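Local coordinates for amino acid ABC transporter, periplasmic amino acid-binding protein, putative (Streptococcus pneumoniae, PDB 4I62) that probably serves as the lipoprotein receptor of an ABC transporter, binding L-arginine between its two lobes for import into the cell, at residues Asn62-Ser67 and Leu83-Met88; Thr77-Glu82 and Lys236-Ala241; Asn182-Leu187 and Glu207-Leu212. All coordinates share one frame; numbering follows the deposited sequence.

Contact 1 (Asn62-Ser67 and Leu83-Met88)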
ATOM      1  N   ASN A  62       2.355  12.388 -16.070  1.00 16.46           N
ATOM      2  CA  ASN A  62       2.331  11.571 -14.866  1.00 14.87           C
ATOM      3  C   ASN A  62       3.567  10.696 -14.743  1.00 14.83           C
ATOM      4  O   ASN A  62       3.997  10.079 -15.722  1.00 17.33           O
ATOM      5  CB  ASN A  62       1.099  10.675 -14.854  1.00 16.13           C
ATOM      6  CG  ASN A  62      -0.169  11.452 -14.628  1.00 15.18           C
ATOM      7  OD1 ASN A  62      -0.243  12.270 -13.717  1.00 20.58           O
ATOM      8  ND2 ASN A  62      -1.190  11.195 -15.447  1.00 14.91           N
ATOM      9  N   GLN A  63       4.136  10.676 -13.540  1.00 12.49           N
ATOM     10  CA  GLN A  63       5.304   9.861 -13.215  0.52 13.06           C
ATOM     11  C   GLN A  63       5.005   9.075 -11.949  1.00 11.01           C
ATOM     12  O   GLN A  63       4.389   9.617 -11.029  1.00 12.59           O
ATOM     13  CB  GLN A  63       6.492  10.780 -12.926  0.52 14.10           C
ATOM     14  CG  GLN A  63       7.036  11.484 -14.161  0.52 18.94           C
ATOM     15  CD  GLN A  63       8.101  10.667 -14.850  0.52 25.71           C
ATOM     16  OE1 GLN A  63       7.814   9.628 -15.442  0.52 28.26           O
ATOM     17  NE2 GLN A  63       9.337  11.140 -14.796  0.52 29.79           N
ATOM     18  N   ILE A  64       5.432   7.818 -11.884  1.00 10.41           N
ATOM     19  CA  ILE A  64       5.271   7.012 -10.675  1.00 10.01           C
ATOM     20  C   ILE A  64       6.396   7.325  -9.717  1.00  9.08           C
ATOM     21  O   ILE A  64       7.585   7.167 -10.063  1.00 11.37           O
ATOM     22  CB  ILE A  64       5.256   5.523 -11.006  1.00 10.60           C
ATOM     23  CG1 ILE A  64       4.060   5.178 -11.883  1.00 12.98           C
ATOM     24  CG2 ILE A  64       5.192   4.682  -9.725  1.00 11.84           C
ATOM     25  CD1 ILE A  64       4.087   3.766 -12.453  1.00 17.17           C
ATOM     26  N   VAL A  65       6.033   7.748  -8.506  1.00  9.32           N
ATOM     27  CA  VAL A  65       6.985   8.164  -7.493  1.00  9.86           C
ATOM     28  C   VAL A  65       6.516   7.652  -6.134  1.00  8.03           C
ATOM     29  O   VAL A  65       5.389   7.184  -5.997  1.00  9.22           O
ATOM     30  CB  VAL A  65       7.101   9.713  -7.443  1.00 11.09           C
ATOM     31  CG1 VAL A  65       7.598  10.276  -8.764  1.00 13.46           C
ATOM     32  CG2 VAL A  65       5.786  10.336  -7.075  1.00 13.69           C
ATOM     33  N   GLY A  66       7.383   7.757  -5.135  1.00  8.80           N
ATOM     34  CA  GLY A  66       7.012   7.487  -3.754  1.00  9.02           C
ATOM     35  C   GLY A  66       8.093   6.745  -2.980  1.00  8.24           C
ATOM     36  O   GLY A  66       9.130   6.333  -3.545  1.00  8.45           O
ATOM     37  N   SER A  67       7.862   6.541  -1.682  1.00  8.42           N
ATOM     38  CA  SER A  67       8.902   5.935  -0.869  1.00  8.19           C
ATOM     39  C   SER A  67       9.217   4.500  -1.274  1.00  7.92           C
ATOM     40  O   SER A  67      10.364   4.065  -1.127  1.00  8.38           O
ATOM     41  CB  SER A  67       8.534   6.006   0.607  1.00  9.35           C
ATOM     42  OG  SER A  67       7.317   5.342   0.878  1.00  9.24           O
ATOM     43  N   LEU A  83      16.364  -0.763 -12.602  1.00 11.73           N
ATOM     44  CA  LEU A  83      15.005  -0.924 -12.076  1.00 11.17           C
ATOM     45  C   LEU A  83      13.957  -0.786 -13.185  1.00 10.85           C
ATOM     46  O   LEU A  83      13.997   0.152 -13.964  1.00 12.47           O
ATOM     47  CB  LEU A  83      14.741   0.140 -11.025  1.00 11.00           C
ATOM     48  CG  LEU A  83      13.318   0.180 -10.445  1.00 11.21           C
ATOM     49  CD1 LEU A  83      12.984  -1.133  -9.751  1.00 11.40           C
ATOM     50  CD2 LEU A  83      13.167   1.333  -9.506  1.00 11.87           C
ATOM     51  N   GLU A  84      13.025  -1.733 -13.245  1.00 10.94           N
ATOM     52  CA  GLU A  84      11.886  -1.640 -14.168  1.00 11.85           C
ATOM     53  C   GLU A  84      10.608  -1.755 -13.349  1.00 11.02           C
ATOM     54  O   GLU A  84      10.389  -2.762 -12.669  1.00 13.03           O
ATOM     55  CB  GLU A  84      11.953  -2.762 -15.201  1.00 12.81           C
ATOM     56  CG  GLU A  84      10.839  -2.724 -16.191  1.00 16.56           C
ATOM     57  CD  GLU A  84      10.926  -3.839 -17.218  1.00 19.20           C
ATOM     58  OE1 GLU A  84      11.943  -3.906 -17.930  1.00 22.01           O
ATOM     59  OE2 GLU A  84       9.980  -4.659 -17.304  1.00 24.40           O
ATOM     60  N   LEU A  85       9.770  -0.719 -13.380  1.00 11.12           N
ATOM     61  CA  LEU A  85       8.479  -0.785 -12.728  1.00 10.81           C
ATOM     62  C   LEU A  85       7.452  -1.472 -13.586  1.00 10.18           C
ATOM     63  O   LEU A  85       7.455  -1.333 -14.808  1.00 13.40           O
ATOM     64  CB  LEU A  85       7.992   0.601 -12.376  1.00 11.70           C
ATOM     65  CG  LEU A  85       8.879   1.406 -11.452  1.00 13.27           C
ATOM     66  CD1 LEU A  85       8.259   2.772 -11.180  1.00 16.39           C
ATOM     67  CD2 LEU A  85       9.212   0.652 -10.149  1.00 14.03           C
ATOM     68  N   SER A  86       6.545  -2.191 -12.937  1.00 10.64           N
ATOM     69  CA  SER A  86       5.456  -2.864 -13.624  1.00 10.91           C
ATOM     70  C   SER A  86       4.162  -2.466 -12.940  1.00 10.23           C
ATOM     71  O   SER A  86       3.683  -3.141 -12.005  1.00 10.25           O
ATOM     72  CB  SER A  86       5.654  -4.371 -13.535  1.00 12.93           C
ATOM     73  OG  SER A  86       4.743  -5.046 -14.386  1.00 15.93           O
ATOM     74  N   PRO A  87       3.603  -1.316 -13.320  1.00 11.59           N
ATOM     75  CA  PRO A  87       2.360  -0.873 -12.673  1.00 11.74           C
ATOM     76  C   PRO A  87       1.171  -1.720 -13.094  1.00 10.59           C
ATOM     77  O   PRO A  87       1.065  -2.106 -14.268  1.00 12.49           O
ATOM     78  CB  PRO A  87       2.206   0.577 -13.129  1.00 12.77           C
ATOM     79  CG  PRO A  87       2.950   0.674 -14.424  1.00 15.31           C
ATOM     80  CD  PRO A  87       4.072  -0.352 -14.336  1.00 13.17           C
ATOM     81  N   MET A  88       0.257  -1.947 -12.154  1.00 10.59           N
ATOM     82  CA  MET A  88      -0.894  -2.780 -12.414  1.00 11.11           C
ATOM     83  C   MET A  88      -1.899  -2.591 -11.299  1.00 10.36           C
ATOM     84  O   MET A  88      -1.614  -1.924 -10.312  1.00 10.82           O
ATOM     85  CB  MET A  88      -0.457  -4.230 -12.545  1.00 12.25           C
ATOM     86  CG  MET A  88       0.118  -4.803 -11.257  1.00 12.72           C
ATOM     87  SD  MET A  88       0.809  -6.469 -11.442  1.00 13.99           S
ATOM     88  CE  MET A  88       2.209  -6.199 -12.489  1.00 15.44           C
TER

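Contact 2 (Thr77-Glu82 and Lys236-Ala241)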
ATOM      1  N   THR A  77      20.121  -0.826  -7.022  1.00 12.55           N
ATOM      2  CA  THR A  77      21.513  -0.360  -6.915  1.00 13.86           C
ATOM      3  C   THR A  77      22.354  -1.413  -6.172  1.00 13.77           C
ATOM      4  O   THR A  77      23.482  -1.744  -6.593  1.00 15.04           O
ATOM      5  CB  THR A  77      21.581   0.989  -6.145  1.00 16.47           C
ATOM      6  OG1 THR A  77      20.938   2.007  -6.927  1.00 19.00           O
ATOM      7  CG2 THR A  77      23.026   1.393  -5.876  1.00 18.86           C
ATOM      8  N   GLU A  78      21.825  -1.958  -5.074  1.00 13.56           N
ATOM      9  CA  GLU A  78      22.500  -3.021  -4.313  1.00 14.07           C
ATOM     10  C   GLU A  78      22.814  -4.236  -5.184  1.00 13.42           C
ATOM     11  O   GLU A  78      23.905  -4.807  -5.076  1.00 16.30           O
ATOM     12  CB  GLU A  78      21.662  -3.435  -3.088  1.00 14.88           C
ATOM     13  CG  GLU A  78      22.220  -4.627  -2.305  1.00 17.23           C
ATOM     14  CD  GLU A  78      23.578  -4.347  -1.706  1.00 26.10           C
ATOM     15  OE1 GLU A  78      23.831  -3.183  -1.309  1.00 30.40           O
ATOM     16  OE2 GLU A  78      24.402  -5.293  -1.623  1.00 26.89           O
ATOM     17  N   LEU A  79      21.882  -4.603  -6.062  1.00 12.78           N
ATOM     18  CA  LEU A  79      22.036  -5.742  -6.949  1.00 13.30           C
ATOM     19  C   LEU A  79      22.849  -5.423  -8.209  1.00 13.94           C
ATOM     20  O   LEU A  79      23.194  -6.326  -8.965  1.00 16.08           O
ATOM     21  CB  LEU A  79      20.658  -6.228  -7.375  1.00 13.18           C
ATOM     22  CG  LEU A  79      19.779  -6.824  -6.265  1.00 13.00           C
ATOM     23  CD1 LEU A  79      18.343  -7.057  -6.740  1.00 14.87           C
ATOM     24  CD2 LEU A  79      20.370  -8.126  -5.783  1.00 16.69           C
ATOM     25  N   GLY A  80      23.148  -4.149  -8.456  1.00 13.59           N
ATOM     26  CA  GLY A  80      23.880  -3.738  -9.652  1.00 15.50           C
ATOM     27  C   GLY A  80      23.086  -3.851 -10.950  1.00 15.05           C
ATOM     28  O   GLY A  80      23.676  -4.064 -12.021  1.00 15.86           O
ATOM     29  N   VAL A  81      21.768  -3.681 -10.881  1.00 13.30           N
ATOM     30  CA  VAL A  81      20.884  -3.844 -12.039  1.00 12.29           C
ATOM     31  C   VAL A  81      20.008  -2.627 -12.221  1.00 12.56           C
ATOM     32  O   VAL A  81      19.852  -1.802 -11.325  1.00 12.98           O
ATOM     33  CB  VAL A  81      20.011  -5.131 -11.947  1.00 13.27           C
ATOM     34  CG1 VAL A  81      20.879  -6.372 -11.834  1.00 15.08           C
ATOM     35  CG2 VAL A  81      19.021  -5.064 -10.737  1.00 13.28           C
ATOM     36  N   GLU A  82      19.403  -2.544 -13.403  1.00 12.64           N
ATOM     37  CA  GLU A  82      18.415  -1.510 -13.675  1.00 12.96           C
ATOM     38  C   GLU A  82      17.088  -1.803 -12.961  1.00 12.60           C
ATOM     39  O   GLU A  82      16.747  -2.951 -12.745  1.00 15.42           O
ATOM     40  CB  GLU A  82      18.149  -1.405 -15.175  1.00 13.87           C
ATOM     41  CG  GLU A  82      19.399  -1.242 -16.030  1.00 16.14           C
ATOM     42  CD  GLU A  82      20.020   0.131 -15.905  1.00 16.08           C
ATOM     43  OE1 GLU A  82      19.419   0.985 -15.239  1.00 16.85           O
ATOM     44  OE2 GLU A  82      21.097   0.362 -16.479  1.00 16.94           O
ATOM     45  N   LYS A 236      16.358 -17.127  -1.182  1.00 12.34           N
ATOM     46  CA  LYS A 236      17.126 -16.700  -0.025  1.00 12.17           C
ATOM     47  C   LYS A 236      18.086 -15.568  -0.315  1.00 11.36           C
ATOM     48  O   LYS A 236      18.178 -14.615   0.469  1.00 10.79           O
ATOM     49  CB  LYS A 236      17.904 -17.875   0.546  1.00 14.80           C
ATOM     50  CG  LYS A 236      18.751 -17.475   1.756  1.00 15.30           C
ATOM     51  CD  LYS A 236      19.462 -18.652   2.333  1.00 17.56           C
ATOM     52  CE  LYS A 236      20.271 -18.277   3.567  1.00 18.40           C
ATOM     53  NZ  LYS A 236      20.890 -19.478   4.228  1.00 23.42           N
ATOM     54  N   GLU A 237      18.837 -15.681  -1.414  1.00 11.62           N
ATOM     55  CA  GLU A 237      19.815 -14.631  -1.688  1.00 11.26           C
ATOM     56  C   GLU A 237      19.174 -13.303  -2.093  1.00 11.32           C
ATOM     57  O   GLU A 237      19.720 -12.223  -1.777  1.00 11.63           O
ATOM     58  CB  GLU A 237      20.865 -15.086  -2.699  1.00 12.54           C
ATOM     59  CG  GLU A 237      21.752 -16.150  -2.113  1.00 14.67           C
ATOM     60  CD  GLU A 237      22.799 -16.660  -3.072  1.00 18.25           C
ATOM     61  OE1 GLU A 237      22.723 -16.317  -4.296  1.00 20.92           O
ATOM     62  OE2 GLU A 237      23.640 -17.435  -2.572  1.00 16.94           O
ATOM     63  N   LEU A 238      18.048 -13.373  -2.794  1.00 10.82           N
ATOM     64  CA  LEU A 238      17.302 -12.164  -3.100  1.00 10.95           C
ATOM     65  C   LEU A 238      16.780 -11.523  -1.808  1.00 10.38           C
ATOM     66  O   LEU A 238      16.914 -10.291  -1.601  1.00 11.02           O
ATOM     67  CB  LEU A 238      16.138 -12.468  -4.064  1.00 11.45           C
ATOM     68  CG  LEU A 238      15.278 -11.276  -4.484  1.00 11.41           C
ATOM     69  CD1 LEU A 238      16.077 -10.130  -5.049  1.00 12.93           C
ATOM     70  CD2 LEU A 238      14.229 -11.758  -5.459  1.00 12.22           C
ATOM     71  N   LYS A 239      16.250 -12.344  -0.906  1.00  9.40           N
ATOM     72  CA  LYS A 239      15.801 -11.853   0.399  0.58  9.56           C
ATOM     73  C   LYS A 239      16.958 -11.172   1.136  1.00  9.38           C
ATOM     74  O   LYS A 239      16.784 -10.122   1.772  1.00  9.78           O
ATOM     75  CB  LYS A 239      15.168 -12.982   1.247  0.58 10.40           C
ATOM     76  CG  LYS A 239      14.717 -12.552   2.673  0.58 10.99           C
ATOM     77  CD  LYS A 239      13.852 -13.599   3.392  0.58 12.38           C
ATOM     78  CE  LYS A 239      13.751 -13.343   4.910  0.58 12.58           C
ATOM     79  NZ  LYS A 239      13.285 -11.963   5.314  0.58 11.98           N
ATOM     80  N   GLU A 240      18.154 -11.772   1.085  1.00 10.20           N
ATOM     81  CA  GLU A 240      19.325 -11.148   1.733  1.00 10.40           C
ATOM     82  C   GLU A 240      19.587  -9.735   1.203  1.00 10.50           C
ATOM     83  O   GLU A 240      19.861  -8.791   1.983  1.00 11.30           O
ATOM     84  CB  GLU A 240      20.577 -12.014   1.570  1.00 12.51           C
ATOM     85  CG  GLU A 240      21.841 -11.244   2.009  1.00 14.67           C
ATOM     86  CD  GLU A 240      23.111 -12.038   1.852  1.00 17.93           C
ATOM     87  OE1 GLU A 240      23.072 -13.122   1.224  1.00 21.88           O
ATOM     88  OE2 GLU A 240      24.154 -11.584   2.369  1.00 21.26           O
ATOM     89  N   ALA A 241      19.604  -9.603  -0.115  1.00 10.78           N
ATOM     90  CA  ALA A 241      19.847  -8.307  -0.697  1.00 12.33           C
ATOM     91  C   ALA A 241      18.799  -7.284  -0.291  1.00 10.89           C
ATOM     92  O   ALA A 241      19.148  -6.128   0.020  1.00 11.44           O
ATOM     93  CB  ALA A 241      19.951  -8.412  -2.214  1.00 14.24           C
TER

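Contact 3 (Asn182-Leu187 and Glu207-Leu212)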
ATOM      1  N   ASN A 182     -11.265   5.354  -7.206  1.00 11.12           N
ATOM      2  CA  ASN A 182     -12.686   5.145  -7.371  1.00 11.26           C
ATOM      3  C   ASN A 182     -13.401   4.991  -6.028  1.00 10.12           C
ATOM      4  O   ASN A 182     -14.558   5.389  -5.907  1.00 10.75           O
ATOM      5  CB  ASN A 182     -12.952   3.995  -8.338  1.00 15.36           C
ATOM      6  CG  ASN A 182     -12.594   4.355  -9.789  1.00 18.88           C
ATOM      7  OD1 ASN A 182     -12.554   5.538 -10.148  1.00 24.39           O
ATOM      8  ND2 ASN A 182     -12.377   3.352 -10.625  1.00 19.87           N
ATOM      9  N   LEU A 183     -12.713   4.473  -5.021  1.00  9.49           N
ATOM     10  CA  LEU A 183     -13.271   4.456  -3.655  1.00  9.35           C
ATOM     11  C   LEU A 183     -13.455   5.881  -3.168  1.00  7.99           C
ATOM     12  O   LEU A 183     -14.480   6.215  -2.535  1.00  8.87           O
ATOM     13  CB  LEU A 183     -12.342   3.692  -2.700  1.00  9.29           C
ATOM     14  CG  LEU A 183     -12.348   2.177  -2.931  1.00  9.93           C
ATOM     15  CD1 LEU A 183     -11.149   1.480  -2.246  1.00 11.30           C
ATOM     16  CD2 LEU A 183     -13.649   1.546  -2.461  1.00 12.07           C
ATOM     17  N   ILE A 184     -12.461   6.741  -3.414  1.00  7.99           N
ATOM     18  CA  ILE A 184     -12.582   8.140  -2.996  1.00  8.97           C
ATOM     19  C   ILE A 184     -13.741   8.828  -3.718  1.00  8.62           C
ATOM     20  O   ILE A 184     -14.520   9.542  -3.091  1.00  9.73           O
ATOM     21  CB  ILE A 184     -11.237   8.873  -3.195  1.00  9.46           C
ATOM     22  CG1 ILE A 184     -10.164   8.316  -2.237  1.00 11.74           C
ATOM     23  CG2 ILE A 184     -11.369  10.395  -3.061  1.00 11.44           C
ATOM     24  CD1 ILE A 184     -10.431   8.619  -0.783  1.00 12.87           C
ATOM     25  N   THR A 185     -13.885   8.586  -5.016  1.00 10.11           N
ATOM     26  CA  THR A 185     -15.022   9.142  -5.749  1.00 11.27           C
ATOM     27  C   THR A 185     -16.364   8.642  -5.191  1.00 10.21           C
ATOM     28  O   THR A 185     -17.302   9.439  -5.026  1.00 11.46           O
ATOM     29  CB  THR A 185     -14.893   8.796  -7.237  1.00 13.86           C
ATOM     30  OG1 THR A 185     -13.680   9.373  -7.733  1.00 17.06           O
ATOM     31  CG2 THR A 185     -16.067   9.321  -8.031  1.00 16.46           C
ATOM     32  N   ASP A 186     -16.463   7.367  -4.847  1.00 10.39           N
ATOM     33  CA  ASP A 186     -17.700   6.835  -4.294  1.00 10.33           C
ATOM     34  C   ASP A 186     -17.992   7.423  -2.911  1.00  9.07           C
ATOM     35  O   ASP A 186     -19.158   7.656  -2.563  1.00 10.59           O
ATOM     36  CB  ASP A 186     -17.626   5.317  -4.143  1.00 11.99           C
ATOM     37  CG  ASP A 186     -17.995   4.562  -5.380  1.00 19.53           C
ATOM     38  OD1 ASP A 186     -18.205   5.181  -6.440  1.00 23.52           O
ATOM     39  OD2 ASP A 186     -18.064   3.316  -5.273  1.00 27.15           O
ATOM     40  N   LEU A 187     -16.957   7.685  -2.119  1.00  8.65           N
ATOM     41  CA  LEU A 187     -17.149   8.296  -0.816  1.00  7.76           C
ATOM     42  C   LEU A 187     -17.628   9.742  -0.971  1.00  8.78           C
ATOM     43  O   LEU A 187     -18.587  10.180  -0.305  1.00  9.98           O
ATOM     44  CB  LEU A 187     -15.849   8.242  -0.028  1.00  7.91           C
ATOM     45  CG  LEU A 187     -15.883   8.897   1.358  1.00  8.62           C
ATOM     46  CD1 LEU A 187     -16.899   8.224   2.284  1.00  9.97           C
ATOM     47  CD2 LEU A 187     -14.496   8.844   1.985  1.00  9.36           C
ATOM     48  N   GLU A 207      -5.397  15.120   2.872  1.00 12.97           N
ATOM     49  CA  GLU A 207      -4.619  16.317   2.503  1.00 14.84           C
ATOM     50  C   GLU A 207      -5.102  16.959   1.214  1.00 13.90           C
ATOM     51  O   GLU A 207      -5.051  18.192   1.052  1.00 17.32           O
ATOM     52  CB  GLU A 207      -3.126  16.000   2.317  1.00 16.43           C
ATOM     53  CG  GLU A 207      -2.368  15.621   3.584  1.00 18.91           C
ATOM     54  CD  GLU A 207      -1.923  16.826   4.384  1.00 22.08           C
ATOM     55  OE1 GLU A 207      -2.206  17.973   3.956  1.00 24.17           O
ATOM     56  OE2 GLU A 207      -1.267  16.625   5.430  1.00 22.83           O
ATOM     57  N   ASN A 208      -5.536  16.121   0.276  1.00 12.57           N
ATOM     58  CA  ASN A 208      -5.943  16.621  -1.032  1.00 13.20           C
ATOM     59  C   ASN A 208      -7.447  16.735  -1.199  1.00 13.33           C
ATOM     60  O   ASN A 208      -7.914  17.132  -2.279  1.00 15.08           O
ATOM     61  CB  ASN A 208      -5.360  15.750  -2.134  1.00 15.32           C
ATOM     62  CG  ASN A 208      -3.877  15.872  -2.208  1.00 14.68           C
ATOM     63  OD1 ASN A 208      -3.329  16.940  -1.965  1.00 16.54           O
ATOM     64  ND2 ASN A 208      -3.208  14.771  -2.518  1.00 14.78           N
ATOM     65  N   ASN A 209      -8.188  16.439  -0.137  1.00 12.92           N
ATOM     66  CA  ASN A 209      -9.639  16.430  -0.189  1.00 11.74           C
ATOM     67  C   ASN A 209     -10.214  16.975   1.106  1.00 13.06           C
ATOM     68  O   ASN A 209     -10.579  16.208   2.016  1.00 12.97           O
ATOM     69  CB  ASN A 209     -10.170  15.013  -0.419  1.00 12.70           C
ATOM     70  CG  ASN A 209      -9.778  14.464  -1.783  1.00 13.14           C
ATOM     71  OD1 ASN A 209     -10.376  14.844  -2.802  1.00 14.63           O
ATOM     72  ND2 ASN A 209      -8.738  13.629  -1.834  1.00 13.01           N
ATOM     73  N   PRO A 210     -10.298  18.288   1.223  1.00 14.22           N
ATOM     74  CA  PRO A 210     -10.738  18.903   2.485  1.00 15.91           C
ATOM     75  C   PRO A 210     -12.219  18.671   2.794  1.00 12.63           C
ATOM     76  O   PRO A 210     -12.674  19.011   3.895  1.00 15.41           O
ATOM     77  CB  PRO A 210     -10.464  20.392   2.261  1.00 20.82           C
ATOM     78  CG  PRO A 210     -10.492  20.556   0.768  1.00 22.68           C
ATOM     79  CD  PRO A 210      -9.881  19.298   0.236  1.00 18.16           C
ATOM     80  N   ASP A 211     -12.954  18.052   1.868  1.00 12.39           N
ATOM     81  CA  ASP A 211     -14.309  17.582   2.121  1.00 12.21           C
ATOM     82  C   ASP A 211     -14.349  16.277   2.933  1.00 10.16           C
ATOM     83  O   ASP A 211     -15.427  15.857   3.364  1.00 10.69           O
ATOM     84  CB  ASP A 211     -15.021  17.393   0.772  1.00 13.03           C
ATOM     85  CG  ASP A 211     -14.187  16.569  -0.240  1.00 14.15           C
ATOM     86  OD1 ASP A 211     -13.019  16.912  -0.509  1.00 16.97           O
ATOM     87  OD2 ASP A 211     -14.723  15.581  -0.772  1.00 16.72           O
ATOM     88  N   LEU A 212     -13.193  15.638   3.115  1.00  9.73           N
ATOM     89  CA  LEU A 212     -13.077  14.366   3.804  1.00  8.91           C
ATOM     90  C   LEU A 212     -12.283  14.531   5.093  1.00  9.03           C
ATOM     91  O   LEU A 212     -11.595  15.547   5.303  1.00 10.50           O
ATOM     92  CB  LEU A 212     -12.344  13.374   2.893  1.00  8.92           C
ATOM     93  CG  LEU A 212     -12.992  13.134   1.515  1.00  9.35           C
ATOM     94  CD1 LEU A 212     -12.243  12.057   0.721  1.00 10.46           C
ATOM     95  CD2 LEU A 212     -14.473  12.753   1.628  1.00  9.82           C
TER

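Contact 1 (Asn62-Ser67 and Leu83-Met88)
Ile64 meets strand 83-87 with two separate methyl groups, one for each of two residues that point the same way from the strand. Its CG2 lies 3.9 Å from Leu85 CD1, and the two branched ends come tip to tip. Its longer arm takes the other partner: with chi2 at 170° the chain runs out straight, and Ile64 CD1 settles on the ring of Pro87, 3.8 Å from Pro87 CB and just as near to Pro87 CG. These methyl contacts are the tight side of the cluster. Pro47 closes it further by touching both Ile64 and Pro87, and Ile69 packs on Ile64 as well. The strands belong to different sheets, and Ile64 CA is 8.6 Å from Pro87 CA, so side chains alone bridge them. Strand 61-65 is the second arm of a hairpin with strand 54-58, while strand 82-87 is an outer strand of the parallel sheet in the first lobe of a type II periplasmic binding protein, beside strand 40-45. For all its close methyl packing, the same cluster stands near the surface: Pro87 is exposed, Ile64 and Leu85 are partly so, and only 132 Å² is buried in all. The CB atoms of Val65 and Ser86 point away from the contact, Val65 packing on the hairpin partner strand.

Contact 2 (Thr77-Glu82 and Lys236-Ala241)
The carbonyl O of Ala241 accepts a hydrogen bond from Thr245 OG1, one turn further along its own helix, and Glu78 lays its CG against the same oxygen at 4.1 Å, a van der Waals touch. This is where the chain of a type II periplasmic binding protein, having built the second lobe, comes back to the first: the opening turns of helix 236-251 settle beside the C-terminal end of helix 67-79. That end is finished by a Schellman motif. Gly80 takes a positive phi of 71°, and its N reaches back to Thr77 O at 3.1 Å, so the backbone turns off directly after Leu79 and heads into strand 82-87. The helix backbones come close where a small residue faces the seam, Glu78 CA and Ala241 CA being 6.9 Å apart. In Glu78 a chi1 of 175° sets CG anti to the backbone N, against Ala241, and the bend at chi2, 63°, carries the carboxylate on toward Lys244; OE1 and the Lys244 ammonium make a long, weak ion pair there. Apart from this polar edge, the contact is buried and apolar. The two methyls of Leu79 divide between Leu238 and Ala241. The side chain of Leu238 crosses that of Leu79 at about a right angle, CD1 to CD1 at 4.2 Å; Leu79 also touches Leu41 of strand 40-45 and Ile32, while Leu238 packs on Ile35 and Met231. The other prong makes the closer approach: Leu79 CD2 sits 3.6 Å from Ala241 CB.

Contact 3 (Asn182-Leu187 and Glu207-Leu212)
Asn209 and Leu212 are the two residues of 207-212 that touch 182-187, against Ile184 and Leu187, in the second lobe of the type II binding-protein fold. Asn209 faces the helix, ND2 lying 4.3 Å from Ile184 CG2. That is only a packing touch, for its amide is engaged elsewhere: ND2 bonds to Phe205 O, and OD1 receives Lys188 NZ. From Asn209 the chain makes a type I beta turn, closed by Leu212 N to Asn209 O at 2.9 Å. Within the turn, Asp211 OD2 forms a salt bridge with the same Lys188, so one lysine from the helix end serves two residues of the turn. Leu212, at the start of strand 212-214, aims both methyls into the buried seam, where Ile133 of strand 126-135 backs Ile184, Leu187 and Leu212 alike. Its CD1 stands 4.2 Å from Ile184 CD1. Leu187 holds CG anti to the backbone N, chi1 178°, which stretches its side chain out to meet Leu212 end to end, Leu187 CD2 to Leu212 CD2 at 3.9 Å.

From the N terminus, contact 1 opens on the hairpin strand 61-65 and closes on strand 82-87 after a short excursion, most of it helix 67-79. Before it closes, contact 2 has already opened at the end of that helix, so the two cross along the chain. Contact 2 spans 153 residues, the rest of the first lobe's sheet and then the second lobe, before closing on helix 236-251. Contact 3 opens and closes within that span, tying helix 180-188 to the turn that leads into strand 212-214. Contacts 1 and 2 thus knit the first lobe; contact 3 is local to the second, its centre about 38 Å from that of contact 2, across the chain's centre.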